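Local coordinates for protein glutamate receptor IIB,Glutamate receptor IIB (PDB 4WXJ) that binds the transmitter glutamate through this ligand-binding domain and probably serves as a subunit of a glutamate-gated cation channel in the postsynaptic muscle membrane, at residues E40-D45 against F254-K259; D65-S70 against E77-I82; K179-G184 against Y195-E200. All blocks are in the same frame, centred on the assembly; numbering follows the deposited sequence.

Interaction 1: E40-D45 against F254-K259; sequences EGYAVD and FKLRNK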
loop_
_atom_site.group_PDB
_atom_site.type_symbol
_atom_site.label_atom_id
_atom_site.label_comp_id
_atom_site.label_asym_id
_atom_site.label_seq_id
_atom_site.Cartn_x
_atom_site.Cartn_y
_atom_site.Cartn_z
ATOM N N GLU A 40 -5.050 -14.034 -7.522
ATOM C CA GLU A 40 -4.108 -14.598 -6.564
ATOM C C GLU A 40 -3.362 -13.479 -5.848
ATOM O O GLU A 40 -3.375 -12.330 -6.292
ATOM C CB GLU A 40 -3.117 -15.529 -7.262
ATOM C CG GLU A 40 -2.183 -14.825 -8.238
ATOM C CD GLU A 40 -1.245 -15.787 -8.941
ATOM O OE1 GLU A 40 -1.279 -16.995 -8.622
ATOM O OE2 GLU A 40 -0.473 -15.337 -9.812
ATOM N N GLY A 41 -2.712 -13.823 -4.741
ATOM C CA GLY A 41 -1.920 -12.867 -3.989
ATOM C C GLY A 41 -2.161 -12.950 -2.497
ATOM O O GLY A 41 -3.042 -13.679 -2.035
ATOM N N TYR A 42 -1.360 -12.197 -1.751
ATOM C CA TYR A 42 -1.451 -12.144 -0.295
ATOM C C TYR A 42 -2.872 -11.856 0.176
ATOM O O TYR A 42 -3.386 -12.530 1.069
ATOM C CB TYR A 42 -0.498 -11.074 0.248
ATOM C CG TYR A 42 -0.570 -10.885 1.746
ATOM C CD1 TYR A 42 -1.555 -10.091 2.319
ATOM C CD2 TYR A 42 0.350 -11.494 2.585
ATOM C CE1 TYR A 42 -1.628 -9.919 3.683
ATOM C CE2 TYR A 42 0.288 -11.324 3.953
ATOM C CZ TYR A 42 -0.704 -10.537 4.497
ATOM O OH TYR A 42 -0.771 -10.365 5.857
ATOM N N ALA A 43 -3.499 -10.849 -0.425
ATOM C CA ALA A 43 -4.828 -10.423 -0.009
ATOM C C ALA A 43 -5.871 -11.479 -0.356
ATOM O O ALA A 43 -6.864 -11.630 0.352
ATOM C CB ALA A 43 -5.183 -9.097 -0.652
ATOM N N VAL A 44 -5.645 -12.207 -1.444
ATOM C CA VAL A 44 -6.558 -13.273 -1.839
ATOM C C VAL A 44 -6.524 -14.397 -0.806
ATOM O O VAL A 44 -7.569 -14.846 -0.335
ATOM C CB VAL A 44 -6.210 -13.832 -3.233
ATOM C CG1 VAL A 44 -7.129 -14.998 -3.594
ATOM C CG2 VAL A 44 -6.311 -12.736 -4.284
ATOM N N ASP A 45 -5.322 -14.847 -0.457
ATOM C CA ASP A 45 -5.159 -15.875 0.565
ATOM C C ASP A 45 -5.773 -15.454 1.901
ATOM O O ASP A 45 -6.415 -16.262 2.572
ATOM C CB ASP A 45 -3.677 -16.200 0.770
ATOM C CG ASP A 45 -3.066 -16.942 -0.406
ATOM O OD1 ASP A 45 -3.819 -17.395 -1.295
ATOM O OD2 ASP A 45 -1.824 -17.079 -0.430
ATOM N N PHE A 254 2.443 -14.860 9.715
ATOM C CA PHE A 254 3.891 -14.946 9.554
ATOM C C PHE A 254 4.243 -15.798 8.335
ATOM O O PHE A 254 5.052 -15.401 7.496
ATOM C CB PHE A 254 4.531 -15.531 10.816
ATOM C CG PHE A 254 6.022 -15.709 10.721
ATOM C CD1 PHE A 254 6.870 -14.617 10.802
ATOM C CD2 PHE A 254 6.575 -16.969 10.563
ATOM C CE1 PHE A 254 8.241 -14.778 10.719
ATOM C CE2 PHE A 254 7.944 -17.136 10.481
ATOM C CZ PHE A 254 8.778 -16.039 10.561
ATOM N N LYS A 255 3.627 -16.972 8.245
ATOM C CA LYS A 255 3.816 -17.854 7.098
ATOM C C LYS A 255 3.352 -17.185 5.807
ATOM O O LYS A 255 4.042 -17.238 4.787
ATOM C CB LYS A 255 3.055 -19.166 7.297
ATOM C CG LYS A 255 3.682 -20.125 8.300
ATOM C CD LYS A 255 2.711 -21.233 8.703
ATOM C CE LYS A 255 2.351 -22.150 7.538
ATOM N NZ LYS A 255 0.909 -22.530 7.556
ATOM N N LEU A 256 2.180 -16.562 5.862
ATOM C CA LEU A 256 1.590 -15.924 4.689
ATOM C C LEU A 256 2.468 -14.791 4.170
ATOM O O LEU A 256 2.590 -14.597 2.961
ATOM C CB LEU A 256 0.195 -15.393 5.017
ATOM C CG LEU A 256 -0.568 -14.757 3.855
ATOM C CD1 LEU A 256 -0.823 -15.764 2.747
ATOM C CD2 LEU A 256 -1.880 -14.156 4.346
ATOM N N ARG A 257 3.071 -14.040 5.086
ATOM C CA ARG A 257 3.958 -12.949 4.704
ATOM C C ARG A 257 5.199 -13.500 4.012
ATOM O O ARG A 257 5.627 -12.980 2.983
ATOM C CB ARG A 257 4.356 -12.114 5.924
ATOM C CG ARG A 257 5.233 -10.919 5.585
ATOM C CD ARG A 257 5.216 -9.873 6.695
ATOM N NE ARG A 257 5.988 -8.684 6.335
ATOM C CZ ARG A 257 5.990 -7.551 7.031
ATOM N NH1 ARG A 257 5.258 -7.438 8.132
ATOM N NH2 ARG A 257 6.724 -6.524 6.623
ATOM N N ASN A 258 5.766 -14.563 4.574
ATOM C CA ASN A 258 6.948 -15.186 3.991
ATOM C C ASN A 258 6.659 -15.743 2.599
ATOM O O ASN A 258 7.474 -15.607 1.693
ATOM C CB ASN A 258 7.472 -16.298 4.900
ATOM C CG ASN A 258 8.031 -15.769 6.208
ATOM O OD1 ASN A 258 8.569 -14.662 6.265
ATOM N ND2 ASN A 258 7.906 -16.560 7.266
ATOM N N LYS A 259 5.491 -16.357 2.436
ATOM C CA LYS A 259 5.106 -16.955 1.159
ATOM C C LYS A 259 5.186 -15.962 -0.000
ATOM O O LYS A 259 5.635 -16.313 -1.091
ATOM C CB LYS A 259 3.687 -17.521 1.249
ATOM C CG LYS A 259 3.128 -18.016 -0.083
ATOM C CD LYS A 259 1.709 -18.541 0.054
ATOM C CE LYS A 259 1.136 -18.920 -1.306
ATOM N NZ LYS A 259 -0.263 -19.407 -1.208
#
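Leu256 lays its CD2 methyl over one face of the Tyr42 ring, 3.9 Å from the ring centroid to CD2 and 22° off the ring normal, the geometry of a CH-pi contact. The methyl is displaced toward the CE2 rim, where Leu256 CG also comes to 3.5 Å from Tyr42 CE2. Tyr42 can offer this side because its CG stands anti to the backbone N (chi1 177°), which swings the ring from the first turn of helix 42-54 across to helix 252-261; the edge of the same ring meets the backbone N of Arg257. The other methyl of Leu256, CD1, packs 3.5 Å from Asp45 CB, so the forked side chain straddles two residues one helical turn apart. Beyond it, an all-extended Lys259 brings NZ to 2.9 Å from Asp45 OD2, a salt bridge on the syn side of the carboxylate but 30° out of its plane. The same OD2 accepts a hydrogen bond from Trp260 NE1, so one oxygen is held by two donors of helix 252-261. An asparagine in place of Asp45 would probably leave the ammonium of Lys259 without its counter-charge and weaken the hold on Trp260. Leu46 and Met49 extend the apolar seat of Leu256. The chemistry is thus layered: a buried apolar overlap bordered by an ion pair toward the more exposed side, joining an early helix of the domain to its last one.

Interaction 2: D65-S70 against E77-I82; sequences DNKYGS and EWDGII. With GLU (glutamic acid), chain C.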
loop_
_atom_site.group_PDB
_atom_site.type_symbol
_atom_site.label_atom_id
_atom_site.label_comp_id
_atom_site.label_asym_id
_atom_site.label_seq_id
_atom_site.Cartn_x
_atom_site.Cartn_y
_atom_site.Cartn_z
ATOM N N ASP A 65 -11.003 2.385 -11.186
ATOM C CA ASP A 65 -9.874 3.306 -11.325
ATOM C C ASP A 65 -8.567 2.716 -10.785
ATOM O O ASP A 65 -7.498 3.300 -10.963
ATOM C CB ASP A 65 -10.175 4.636 -10.619
ATOM C CG ASP A 65 -10.557 4.461 -9.154
ATOM O OD1 ASP A 65 -10.326 3.371 -8.590
ATOM O OD2 ASP A 65 -11.087 5.426 -8.562
ATOM N N ASN A 66 -8.666 1.561 -10.131
ATOM C CA ASN A 66 -7.512 0.875 -9.541
ATOM C C ASN A 66 -6.717 1.743 -8.565
ATOM O O ASN A 66 -5.501 1.589 -8.439
ATOM C CB ASN A 66 -6.580 0.365 -10.645
ATOM C CG ASN A 66 -5.704 -0.792 -10.183
ATOM O OD1 ASN A 66 -6.208 -1.847 -9.797
ATOM N ND2 ASN A 66 -4.389 -0.602 -10.232
ATOM N N LYS A 67 -7.405 2.644 -7.869
ATOM C CA LYS A 67 -6.759 3.521 -6.895
ATOM C C LYS A 67 -6.951 3.018 -5.467
ATOM O O LYS A 67 -7.912 2.307 -5.169
ATOM C CB LYS A 67 -7.301 4.946 -7.020
ATOM C CG LYS A 67 -6.935 5.633 -8.325
ATOM C CD LYS A 67 -7.365 7.090 -8.314
ATOM C CE LYS A 67 -6.965 7.804 -9.594
ATOM N NZ LYS A 67 -7.242 9.266 -9.522
ATOM N N TYR A 68 -6.024 3.389 -4.586
ATOM C CA TYR A 68 -6.144 3.067 -3.170
ATOM C C TYR A 68 -7.331 3.808 -2.566
ATOM O O TYR A 68 -8.262 3.195 -2.043
ATOM C CB TYR A 68 -4.868 3.442 -2.411
ATOM C CG TYR A 68 -3.656 2.591 -2.719
ATOM C CD1 TYR A 68 -2.823 2.892 -3.787
ATOM C CD2 TYR A 68 -3.330 1.501 -1.923
ATOM C CE1 TYR A 68 -1.706 2.124 -4.063
ATOM C CE2 TYR A 68 -2.215 0.725 -2.190
ATOM C CZ TYR A 68 -1.408 1.043 -3.263
ATOM O OH TYR A 68 -0.299 0.276 -3.533
ATOM N N GLY A 69 -7.278 5.135 -2.645
ATOM C CA GLY A 69 -8.312 5.987 -2.089
ATOM C C GLY A 69 -7.738 7.241 -1.459
ATOM O O GLY A 69 -7.012 7.174 -0.466
ATOM N N SER A 70 -8.064 8.387 -2.047
ATOM C CA SER A 70 -7.619 9.677 -1.533
ATOM C C SER A 70 -8.725 10.711 -1.691
ATOM O O SER A 70 -9.625 10.548 -2.515
ATOM C CB SER A 70 -6.357 10.146 -2.258
ATOM O OG SER A 70 -6.647 10.505 -3.596
ATOM N N GLU A 77 -14.512 14.788 -3.080
ATOM C CA GLU A 77 -14.876 13.399 -3.341
ATOM C C GLU A 77 -13.695 12.453 -3.138
ATOM O O GLU A 77 -12.537 12.834 -3.319
ATOM C CB GLU A 77 -15.414 13.249 -4.766
ATOM C CG GLU A 77 -16.861 13.683 -4.935
ATOM C CD GLU A 77 -17.345 13.538 -6.364
ATOM O OE1 GLU A 77 -16.575 13.029 -7.205
ATOM O OE2 GLU A 77 -18.496 13.933 -6.647
ATOM N N TRP A 78 -14.010 11.218 -2.756
ATOM C CA TRP A 78 -13.016 10.158 -2.638
ATOM C C TRP A 78 -13.006 9.290 -3.891
ATOM O O TRP A 78 -13.941 9.332 -4.693
ATOM C CB TRP A 78 -13.298 9.291 -1.410
ATOM C CG TRP A 78 -12.903 9.924 -0.119
ATOM C CD1 TRP A 78 -13.631 10.811 0.617
ATOM C CD2 TRP A 78 -11.681 9.714 0.598
ATOM N NE1 TRP A 78 -12.937 11.168 1.748
ATOM C CE2 TRP A 78 -11.735 10.506 1.760
ATOM C CE3 TRP A 78 -10.544 8.931 0.369
ATOM C CZ2 TRP A 78 -10.700 10.542 2.691
ATOM C CZ3 TRP A 78 -9.516 8.968 1.293
ATOM C CH2 TRP A 78 -9.601 9.768 2.440
ATOM N N ASP A 79 -11.943 8.506 -4.050
ATOM C CA ASP A 79 -11.837 7.553 -5.150
ATOM C C ASP A 79 -11.359 6.196 -4.635
ATOM O O ASP A 79 -11.258 5.981 -3.427
ATOM C CB ASP A 79 -10.886 8.083 -6.231
ATOM C CG ASP A 79 -9.515 8.462 -5.684
ATOM O OD1 ASP A 79 -9.160 8.029 -4.567
ATOM O OD2 ASP A 79 -8.781 9.195 -6.380
ATOM N N GLY A 80 -11.078 5.284 -5.559
ATOM C CA GLY A 80 -10.486 4.002 -5.220
ATOM C C GLY A 80 -11.333 3.136 -4.308
ATOM O O GLY A 80 -12.563 3.225 -4.302
ATOM N N ILE A 81 -10.657 2.294 -3.531
ATOM C CA ILE A 81 -11.319 1.352 -2.638
ATOM C C ILE A 81 -12.160 2.071 -1.590
ATOM O O ILE A 81 -13.258 1.625 -1.257
ATOM C CB ILE A 81 -10.293 0.443 -1.926
ATOM C CG1 ILE A 81 -9.499 -0.363 -2.959
ATOM C CG2 ILE A 81 -10.996 -0.491 -0.942
ATOM C CD1 ILE A 81 -8.342 -1.154 -2.382
ATOM N N ILE A 82 -11.635 3.173 -1.065
ATOM C CA ILE A 82 -12.330 3.930 -0.032
ATOM C C ILE A 82 -13.688 4.423 -0.535
ATOM O O ILE A 82 -14.673 4.399 0.202
ATOM C CB ILE A 82 -11.492 5.137 0.441
ATOM C CG1 ILE A 82 -10.132 4.674 0.974
ATOM C CG2 ILE A 82 -12.236 5.928 1.511
ATOM C CD1 ILE A 82 -10.207 3.755 2.184
HETATM N N GLU C . -0.296 1.622 1.182
HETATM C CA GLU C . -0.353 3.024 0.684
HETATM C C GLU C . -1.774 3.565 0.782
HETATM O O GLU C . -2.646 2.920 1.366
HETATM C CB GLU C . 0.149 3.094 -0.756
HETATM C CG GLU C . 1.652 2.920 -0.908
HETATM C CD GLU C . 2.445 4.190 -0.624
HETATM O OE1 GLU C . 3.688 4.102 -0.547
HETATM O OE2 GLU C . 1.836 5.274 -0.482
HETATM O OXT GLU C . -2.086 4.652 0.291
HETATM O O HOH W 1 -6.159 8.895 -5.415
#
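This is a backbone-rich contact between two limbs of a hairpin-like turn, where the loop holding the pocket residue Tyr68 folds onto the start of helix 80-86. Asp65 closes an Asx turn, its OD1 accepting from Lys67 N, while OD2 uses its syn lone pair for Gly80 N at 3.0 Å. With CG between the backbone N and the carbonyl carbon (chi1 54°), Asp79 turns OD1 back to Ser70 N, which meets it nearly along its C-O axis at 2.8 Å. Asp79 OD2 makes a weak salt bridge with Lys67 NZ and accepts from a water that also bonds Ser70 OG. Lys67 O accepts from Ile81 N at 3.2 Å. A CB on Gly80 would clash with Lys67 O, and one on Gly69 with Ile82 CG1. Tyr68, whose CB points away from 77-82, lays a ring face against the bound glutamate, with CZ 3.6 Å from the ligand CB; its OH is hydrogen-bonded to Asp96. Trp78 CE3 lies 3.3 Å from Ser70 C, and Gly69 O, at the ring edge, accepts from Arg103. The 65-70 loop leads into strand 71-72, antiparallel to strand 77-78, and helix 101-104, whose Arg103 binds the ligand, packs against Tyr68, Trp78 and Ile82.

Interaction 3: K179-G184 against Y195-E200; sequences KNNEEG and YAFLME. With GLU (glutamic acid), chain C.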
loop_
_atom_site.group_PDB
_atom_site.type_symbol
_atom_site.label_atom_id
_atom_site.label_comp_id
_atom_site.label_asym_id
_atom_site.label_seq_id
_atom_site.Cartn_x
_atom_site.Cartn_y
_atom_site.Cartn_z
ATOM N N LYS A 179 1.611 7.048 -10.170
ATOM C CA LYS A 179 0.257 6.532 -9.986
ATOM C C LYS A 179 0.228 5.285 -9.101
ATOM O O LYS A 179 -0.799 4.976 -8.498
ATOM C CB LYS A 179 -0.390 6.226 -11.342
ATOM C CG LYS A 179 0.042 4.916 -11.980
ATOM C CD LYS A 179 -0.520 4.771 -13.389
ATOM C CE LYS A 179 -2.028 4.558 -13.364
ATOM N NZ LYS A 179 -2.587 4.319 -14.723
ATOM N N ASN A 180 1.346 4.568 -9.029
ATOM C CA ASN A 180 1.415 3.351 -8.221
ATOM C C ASN A 180 2.851 2.897 -7.970
ATOM O O ASN A 180 3.797 3.524 -8.447
ATOM C CB ASN A 180 0.619 2.226 -8.895
ATOM C CG ASN A 180 1.052 1.975 -10.334
ATOM O OD1 ASN A 180 2.225 2.109 -10.681
ATOM N ND2 ASN A 180 0.094 1.609 -11.179
ATOM N N ASN A 181 3.005 1.810 -7.215
ATOM C CA ASN A 181 4.326 1.261 -6.915
ATOM C C ASN A 181 5.075 0.839 -8.174
ATOM O O ASN A 181 6.285 1.034 -8.276
ATOM C CB ASN A 181 4.209 0.059 -5.972
ATOM C CG ASN A 181 3.880 0.460 -4.548
ATOM O OD1 ASN A 181 2.917 -0.033 -3.960
ATOM N ND2 ASN A 181 4.682 1.354 -3.984
ATOM N N GLU A 182 4.349 0.255 -9.126
ATOM C CA GLU A 182 4.957 -0.236 -10.361
ATOM C C GLU A 182 5.648 0.890 -11.124
ATOM O O GLU A 182 6.800 0.752 -11.531
ATOM C CB GLU A 182 3.910 -0.903 -11.260
ATOM C CG GLU A 182 3.404 -2.245 -10.753
ATOM C CD GLU A 182 2.412 -2.125 -9.606
ATOM O OE1 GLU A 182 2.000 -0.993 -9.272
ATOM O OE2 GLU A 182 2.040 -3.174 -9.038
ATOM N N GLU A 183 4.942 2.002 -11.315
ATOM C CA GLU A 183 5.503 3.146 -12.026
ATOM C C GLU A 183 6.682 3.733 -11.255
ATOM O O GLU A 183 7.660 4.183 -11.849
ATOM C CB GLU A 183 4.438 4.224 -12.252
ATOM C CG GLU A 183 4.921 5.399 -13.101
ATOM C CD GLU A 183 3.952 6.569 -13.105
ATOM O OE1 GLU A 183 2.756 6.361 -12.814
ATOM O OE2 GLU A 183 4.392 7.703 -13.394
ATOM N N GLY A 184 6.580 3.732 -9.930
ATOM C CA GLY A 184 7.653 4.228 -9.089
ATOM C C GLY A 184 8.930 3.431 -9.284
ATOM O O GLY A 184 9.995 3.996 -9.523
ATOM N N TYR A 195 16.650 9.385 -9.826
ATOM C CA TYR A 195 15.348 9.383 -9.167
ATOM C C TYR A 195 15.268 8.291 -8.104
ATOM O O TYR A 195 15.559 7.125 -8.373
ATOM C CB TYR A 195 14.227 9.195 -10.190
ATOM C CG TYR A 195 12.839 9.236 -9.587
ATOM C CD1 TYR A 195 12.218 10.447 -9.303
ATOM C CD2 TYR A 195 12.149 8.065 -9.301
ATOM C CE1 TYR A 195 10.950 10.489 -8.753
ATOM C CE2 TYR A 195 10.881 8.098 -8.752
ATOM C CZ TYR A 195 10.287 9.311 -8.479
ATOM O OH TYR A 195 9.026 9.347 -7.932
ATOM N N ALA A 196 14.876 8.687 -6.895
ATOM C CA ALA A 196 14.674 7.757 -5.793
ATOM C C ALA A 196 13.194 7.729 -5.427
ATOM O O ALA A 196 12.503 8.741 -5.528
ATOM C CB ALA A 196 15.518 8.151 -4.604
ATOM N N PHE A 197 12.712 6.568 -5.003
ATOM C CA PHE A 197 11.290 6.377 -4.751
ATOM C C PHE A 197 11.038 6.114 -3.272
ATOM O O PHE A 197 11.551 5.151 -2.703
ATOM C CB PHE A 197 10.755 5.223 -5.605
ATOM C CG PHE A 197 9.257 5.094 -5.595
ATOM C CD1 PHE A 197 8.451 6.175 -5.909
ATOM C CD2 PHE A 197 8.656 3.882 -5.297
ATOM C CE1 PHE A 197 7.074 6.056 -5.908
ATOM C CE2 PHE A 197 7.280 3.756 -5.297
ATOM C CZ PHE A 197 6.488 4.844 -5.602
ATOM N N LEU A 198 10.260 6.996 -2.652
ATOM C CA LEU A 198 9.878 6.841 -1.257
ATOM C C LEU A 198 8.636 5.964 -1.175
ATOM O O LEU A 198 7.593 6.285 -1.751
ATOM C CB LEU A 198 9.632 8.207 -0.621
ATOM C CG LEU A 198 10.900 9.014 -0.341
ATOM C CD1 LEU A 198 10.669 10.485 -0.630
ATOM C CD2 LEU A 198 11.359 8.812 1.093
ATOM N N MET A 199 8.754 4.845 -0.467
ATOM C CA MET A 199 7.704 3.837 -0.456
ATOM C C MET A 199 7.709 3.042 0.839
ATOM O O MET A 199 8.610 3.176 1.664
ATOM C CB MET A 199 7.872 2.890 -1.645
ATOM C CG MET A 199 9.156 2.076 -1.605
ATOM S SD MET A 199 9.515 1.231 -3.160
ATOM C CE MET A 199 8.050 0.218 -3.357
ATOM N N GLU A 200 6.691 2.207 1.001
ATOM C CA GLU A 200 6.544 1.400 2.198
ATOM C C GLU A 200 7.485 0.200 2.155
ATOM O O GLU A 200 7.726 -0.375 1.091
ATOM C CB GLU A 200 5.088 0.965 2.346
ATOM C CG GLU A 200 4.168 2.143 2.652
ATOM C CD GLU A 200 2.693 1.803 2.555
ATOM O OE1 GLU A 200 2.351 0.789 1.914
ATOM O OE2 GLU A 200 1.875 2.559 3.119
HETATM N N GLU C . -0.296 1.622 1.182
HETATM C CA GLU C . -0.353 3.024 0.684
HETATM C C GLU C . -1.774 3.565 0.782
HETATM O O GLU C . -2.646 2.920 1.366
HETATM C CB GLU C . 0.149 3.094 -0.756
HETATM C CG GLU C . 1.652 2.920 -0.908
HETATM C CD GLU C . 2.445 4.190 -0.624
HETATM O OE1 GLU C . 3.688 4.102 -0.547
HETATM O OE2 GLU C . 1.836 5.274 -0.482
HETATM O OXT GLU C . -2.086 4.652 0.291
HETATM O O HOH W 2 4.545 1.704 -1.207
#
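The amino N of the bound glutamate is gripped by Glu200, whose OE1 accepts from it at 2.9 Å while OE2 takes a weaker bond from the same N. Asp96 O is another protein acceptor for the ligand, and Glu200 is itself positioned by Thr98 at OE2 and Tyr226 at OE1. This lies at the ligand cleft of the clamshell, periplasmic-binding-protein-like domain of ionotropic glutamate receptors: strand 195-200 ends at the pocket, and the start of helix 181-191 packs against that strand. The apolar core of that packing is Phe197. Its ring receives Gly184 CA over the centre of one face, 3.6 Å from the centroid and 6° off the normal, a CH-pi contact almost along the ring normal. A CB on Gly184 would lie 2.2 Å from Phe197 CZ, a clash, so the close approach of helix to strand depends on glycine. The ring reaches the helix because Phe197 CG is anti to its backbone N (chi1 -170°). At the ring's edge stands Asn181 ND2, the amide and ring planes 83° apart, and the same nitrogen touches Met199 CE. The helix start is capped by Asn180, whose OD1 accepts from Glu183 N at 2.8 Å, nearly straight. Helix, strand and ligand are finally joined by a single water: it accepts from Asn181 ND2 at 2.8 Å and from Glu200 N at 3.1 Å, and donates to OE1 of the ligand glutamate at 2.6 Å.

From the N terminus, 40-45 comes first and waits for 254-259 near the other end, so interaction 1 closes a loop spanning most of the domain. The other two contacts lie within it and follow in series: interaction 2 closes over six intervening residues at 65-70 and 77-82, then interaction 3 over ten at 179-184 and 195-200. Interactions 2 and 3 flank the bound glutamate and touch each other, Tyr68 OH lying 3.3 Å from Asn181 OD1, although their centres are about 18 Å apart. Interaction 1 touches neither; it ties helix 42-54 to helix 252-261, whereas the others bring a loop and a strand end to the ligand.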